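Long-range contact in lipoprotein (Streptococcus pneumoniae serotype 4, PDB 6JF1), which probably captures L-methionine as the substrate-binding lipoprotein of an ABC importer and hands it to the membrane transporter: residues A[185-193]-A[201-211]. Sequence-based numbering, arbitrary orientation.
Sequences DASQTARSL and VNNTFVTEAKL. With MET (methionine), chain B.
Arg191 and Glu208 form a salt bridge at the solvent-exposed margin of the contact. NH2 of Arg191 lies 3.0 Å from OE2 of Glu208, and a weak bond runs from Arg191 NE to Glu208 OE1. Arg191 is extended from CG to NE while Glu208 bends at chi2 (-82°), and the side chains cross at about a right angle. The carboxylate meets the guanidinium edge, but its plane is turned by 50°, and NH2 approaches OE2 from above the carboxylate plane.

Deeper in, one water links four partners. It donates to Ala186 O and to Asn202 OD1 (2.7 Å), accepts from Asn202 N, and pairs with Thr189 OG1, which also bonds Val200 O. Asn202 ND2 donates to the methionine carboxylate O at 3.0 Å and meets Asn143 OD1. Water and Asn143 are placed to fix the amide, consistent with a second-shell role. Asn203 OD1 accepts from the ligand N.

Phe205 is clamped between Ser187 CA, a CH-pi contact 3.4 Å from the ring centroid, and Thr204 CB on the opposite face. Ala190 CB lies 3.6 Å from Ala209 CB and also packs on Val201 CG1. Leu193 CD1 meets Leu211 CD1.

The contact joins the loops flanking strand 198-201. In the lobe of strands 111-117 and 134-138, it borders the interlobe methionine cleft, as in ABC-importer binding proteins.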
loop_
_atom_site.group_PDB
_atom_site.type_symbol
_atom_site.label_atom_id
_atom_site.label_comp_id
_atom_site.label_asym_id
_atom_site.label_seq_id
_atom_site.Cartn_x
_atom_site.Cartn_y
_atom_site.Cartn_z
ATOM N N ASP A 185 7.224 -10.787 3.320
ATOM C CA ASP A 185 6.882 -9.394 3.669
ATOM C C ASP A 185 6.437 -8.650 2.397
ATOM O O ASP A 185 6.977 -8.888 1.298
ATOM C CB ASP A 185 7.960 -8.726 4.514
ATOM C CG ASP A 185 7.443 -7.473 5.190
ATOM O OD1 ASP A 185 6.925 -7.595 6.333
ATOM O OD2 ASP A 185 7.541 -6.357 4.560
ATOM N N ALA A 186 5.376 -7.842 2.529
ATOM C CA ALA A 186 4.873 -7.016 1.413
ATOM C C ALA A 186 6.040 -6.224 0.800
ATOM O O ALA A 186 6.121 -6.039 -0.428
ATOM C CB ALA A 186 3.778 -6.088 1.904
ATOM N N SER A 187 6.988 -5.794 1.632
ATOM C CA SER A 187 8.057 -4.916 1.101
ATOM C C SER A 187 9.116 -5.733 0.340
ATOM O O SER A 187 10.092 -5.164 -0.171
ATOM C CB SER A 187 8.675 -4.165 2.225
ATOM O OG SER A 187 9.355 -5.085 3.056
ATOM N N GLN A 188 8.923 -7.053 0.248
ATOM C CA GLN A 188 9.928 -7.982 -0.341
ATOM C C GLN A 188 9.397 -8.693 -1.585
ATOM O O GLN A 188 10.171 -9.351 -2.283
ATOM C CB GLN A 188 10.348 -9.040 0.684
ATOM C CG GLN A 188 11.275 -8.478 1.746
ATOM C CD GLN A 188 12.606 -8.026 1.183
ATOM O OE1 GLN A 188 13.183 -8.651 0.288
ATOM N NE2 GLN A 188 13.108 -6.918 1.701
ATOM N N THR A 189 8.114 -8.578 -1.895
ATOM C CA THR A 189 7.553 -9.308 -3.039
ATOM C C THR A 189 8.147 -8.827 -4.367
ATOM O O THR A 189 8.436 -9.654 -5.227
ATOM C CB THR A 189 6.018 -9.267 -3.071
ATOM O OG1 THR A 189 5.641 -7.888 -3.119
ATOM C CG2 THR A 189 5.398 -9.993 -1.894
ATOM N N ALA A 190 8.332 -7.529 -4.545
ATOM C CA ALA A 190 8.842 -7.027 -5.812
ATOM C C ALA A 190 10.307 -7.440 -5.985
ATOM O O ALA A 190 10.727 -7.726 -7.088
ATOM C CB ALA A 190 8.746 -5.535 -5.855
ATOM N N ARG A 191 11.067 -7.462 -4.899
ATOM C CA ARG A 191 12.476 -7.863 -4.973
ATOM C C ARG A 191 12.593 -9.359 -5.299
ATOM O O ARG A 191 13.630 -9.817 -5.782
ATOM C CB ARG A 191 13.171 -7.530 -3.652
ATOM C CG ARG A 191 13.421 -6.034 -3.511
ATOM C CD ARG A 191 14.259 -5.689 -2.310
ATOM N NE ARG A 191 14.596 -4.270 -2.263
ATOM C CZ ARG A 191 15.279 -3.749 -1.238
ATOM N NH1 ARG A 191 15.703 -4.567 -0.288
ATOM N NH2 ARG A 191 15.529 -2.446 -1.153
ATOM N N SER A 192 11.536 -10.125 -5.052
ATOM C CA SER A 192 11.614 -11.592 -5.230
ATOM C C SER A 192 11.483 -11.954 -6.716
ATOM O O SER A 192 11.672 -13.093 -7.076
ATOM C CB SER A 192 10.559 -12.290 -4.406
ATOM O OG SER A 192 9.266 -12.145 -5.018
ATOM N N LEU A 193 11.173 -10.988 -7.574
ATOM C CA LEU A 193 10.775 -11.270 -8.958
ATOM C C LEU A 193 11.956 -11.784 -9.801
ATOM O O LEU A 193 11.780 -12.411 -10.842
ATOM C CB LEU A 193 10.197 -9.991 -9.560
ATOM C CG LEU A 193 8.745 -9.722 -9.177
ATOM C CD1 LEU A 193 8.333 -8.340 -9.636
ATOM C CD2 LEU A 193 7.832 -10.786 -9.768
ATOM N N VAL A 201 2.307 -7.526 -5.942
ATOM C CA VAL A 201 3.090 -6.411 -5.425
ATOM C C VAL A 201 2.214 -5.167 -5.209
ATOM O O VAL A 201 1.624 -4.635 -6.159
ATOM C CB VAL A 201 4.250 -6.071 -6.365
ATOM C CG1 VAL A 201 5.077 -4.957 -5.740
ATOM C CG2 VAL A 201 5.100 -7.310 -6.680
ATOM N N ASN A 202 2.174 -4.696 -3.965
ATOM C CA ASN A 202 1.557 -3.420 -3.588
ATOM C C ASN A 202 2.264 -2.239 -4.275
ATOM O O ASN A 202 3.508 -2.234 -4.412
ATOM C CB ASN A 202 1.642 -3.188 -2.083
ATOM C CG ASN A 202 0.830 -4.182 -1.268
ATOM O OD1 ASN A 202 1.362 -5.188 -0.812
ATOM N ND2 ASN A 202 -0.440 -3.882 -1.031
ATOM N N ASN A 203 1.478 -1.224 -4.635
ATOM C CA ASN A 203 1.954 -0.004 -5.361
ATOM C C ASN A 203 3.137 0.637 -4.632
ATOM O O ASN A 203 4.016 1.259 -5.274
ATOM C CB ASN A 203 0.845 1.053 -5.497
ATOM C CG ASN A 203 0.488 1.720 -4.176
ATOM O OD1 ASN A 203 0.260 1.047 -3.170
ATOM N ND2 ASN A 203 0.452 3.044 -4.158
ATOM N N THR A 204 3.145 0.530 -3.305
ATOM C CA THR A 204 4.192 1.145 -2.499
ATOM C C THR A 204 5.604 0.744 -2.976
ATOM O O THR A 204 6.548 1.529 -2.806
ATOM C CB THR A 204 4.076 0.657 -1.051
ATOM O OG1 THR A 204 2.684 0.649 -0.720
ATOM C CG2 THR A 204 4.825 1.539 -0.067
ATOM N N PHE A 205 5.777 -0.468 -3.537
ATOM C CA PHE A 205 7.159 -1.087 -3.679
ATOM C C PHE A 205 7.543 -1.193 -5.167
ATOM O O PHE A 205 8.644 -1.618 -5.519
ATOM C CB PHE A 205 7.210 -2.446 -2.984
ATOM C CG PHE A 205 6.775 -2.363 -1.539
ATOM C CD1 PHE A 205 7.488 -1.583 -0.627
ATOM C CD2 PHE A 205 5.607 -3.006 -1.125
ATOM C CE1 PHE A 205 7.062 -1.480 0.692
ATOM C CE2 PHE A 205 5.199 -2.929 0.200
ATOM C CZ PHE A 205 5.917 -2.164 1.099
ATOM N N VAL A 206 6.623 -0.773 -6.010
ATOM C CA VAL A 206 6.714 -0.982 -7.440
ATOM C C VAL A 206 7.917 -0.191 -7.995
ATOM O O VAL A 206 8.736 -0.733 -8.741
ATOM C CB VAL A 206 5.388 -0.518 -8.071
ATOM C CG1 VAL A 206 5.558 -0.050 -9.503
ATOM C CG2 VAL A 206 4.335 -1.606 -7.958
ATOM N N THR A 207 8.046 1.080 -7.624
ATOM C CA THR A 207 9.033 1.966 -8.303
ATOM C C THR A 207 10.462 1.623 -7.861
ATOM O O THR A 207 11.393 1.597 -8.694
ATOM C CB THR A 207 8.635 3.448 -8.257
ATOM O OG1 THR A 207 7.320 3.529 -8.813
ATOM C CG2 THR A 207 9.535 4.336 -9.095
ATOM N N GLU A 208 10.624 1.335 -6.577
ATOM C CA GLU A 208 11.926 0.931 -6.021
ATOM C C GLU A 208 12.478 -0.288 -6.781
ATOM O O GLU A 208 13.691 -0.438 -6.899
ATOM C CB GLU A 208 11.819 0.618 -4.528
ATOM C CG GLU A 208 13.168 0.447 -3.835
ATOM C CD GLU A 208 13.858 -0.913 -3.960
ATOM O OE1 GLU A 208 13.178 -1.915 -4.312
ATOM O OE2 GLU A 208 15.095 -0.979 -3.691
ATOM N N ALA A 209 11.617 -1.193 -7.215
ATOM C CA ALA A 209 12.087 -2.406 -7.908
ATOM C C ALA A 209 12.196 -2.144 -9.418
ATOM O O ALA A 209 12.511 -3.015 -10.200
ATOM C CB ALA A 209 11.154 -3.558 -7.601
ATOM N N LYS A 210 11.876 -0.935 -9.808
ATOM C CA LYS A 210 11.888 -0.494 -11.194
ATOM C C LYS A 210 10.839 -1.259 -12.014
ATOM O O LYS A 210 11.091 -1.575 -13.169
ATOM C CB LYS A 210 13.291 -0.627 -11.812
ATOM C CG LYS A 210 14.487 -0.394 -10.894
ATOM N N LEU A 211 9.665 -1.556 -11.464
ATOM C CA LEU A 211 8.642 -2.239 -12.271
ATOM C C LEU A 211 7.738 -1.228 -12.985
ATOM O O LEU A 211 7.468 -0.119 -12.487
ATOM C CB LEU A 211 7.782 -3.154 -11.391
ATOM C CG LEU A 211 8.548 -4.081 -10.460
ATOM C CD1 LEU A 211 7.556 -4.864 -9.620
ATOM C CD2 LEU A 211 9.443 -5.034 -11.254
HETATM N N MET B . -0.699 1.625 -0.641
HETATM C CA MET B . -0.974 0.171 -0.325
HETATM C C MET B . -2.067 -0.319 -1.276
HETATM O O MET B . -1.986 -1.457 -1.781
HETATM C CB MET B . -1.464 0.005 1.122
HETATM C CG MET B . -1.387 -1.456 1.615
HETATM S SD MET B . -1.975 -1.593 3.328
HETATM C CE MET B . -0.512 -1.083 4.245
HETATM O OXT MET B . -3.007 0.469 -1.585
HETATM O O HOH W 1 3.578 -6.315 -1.903
#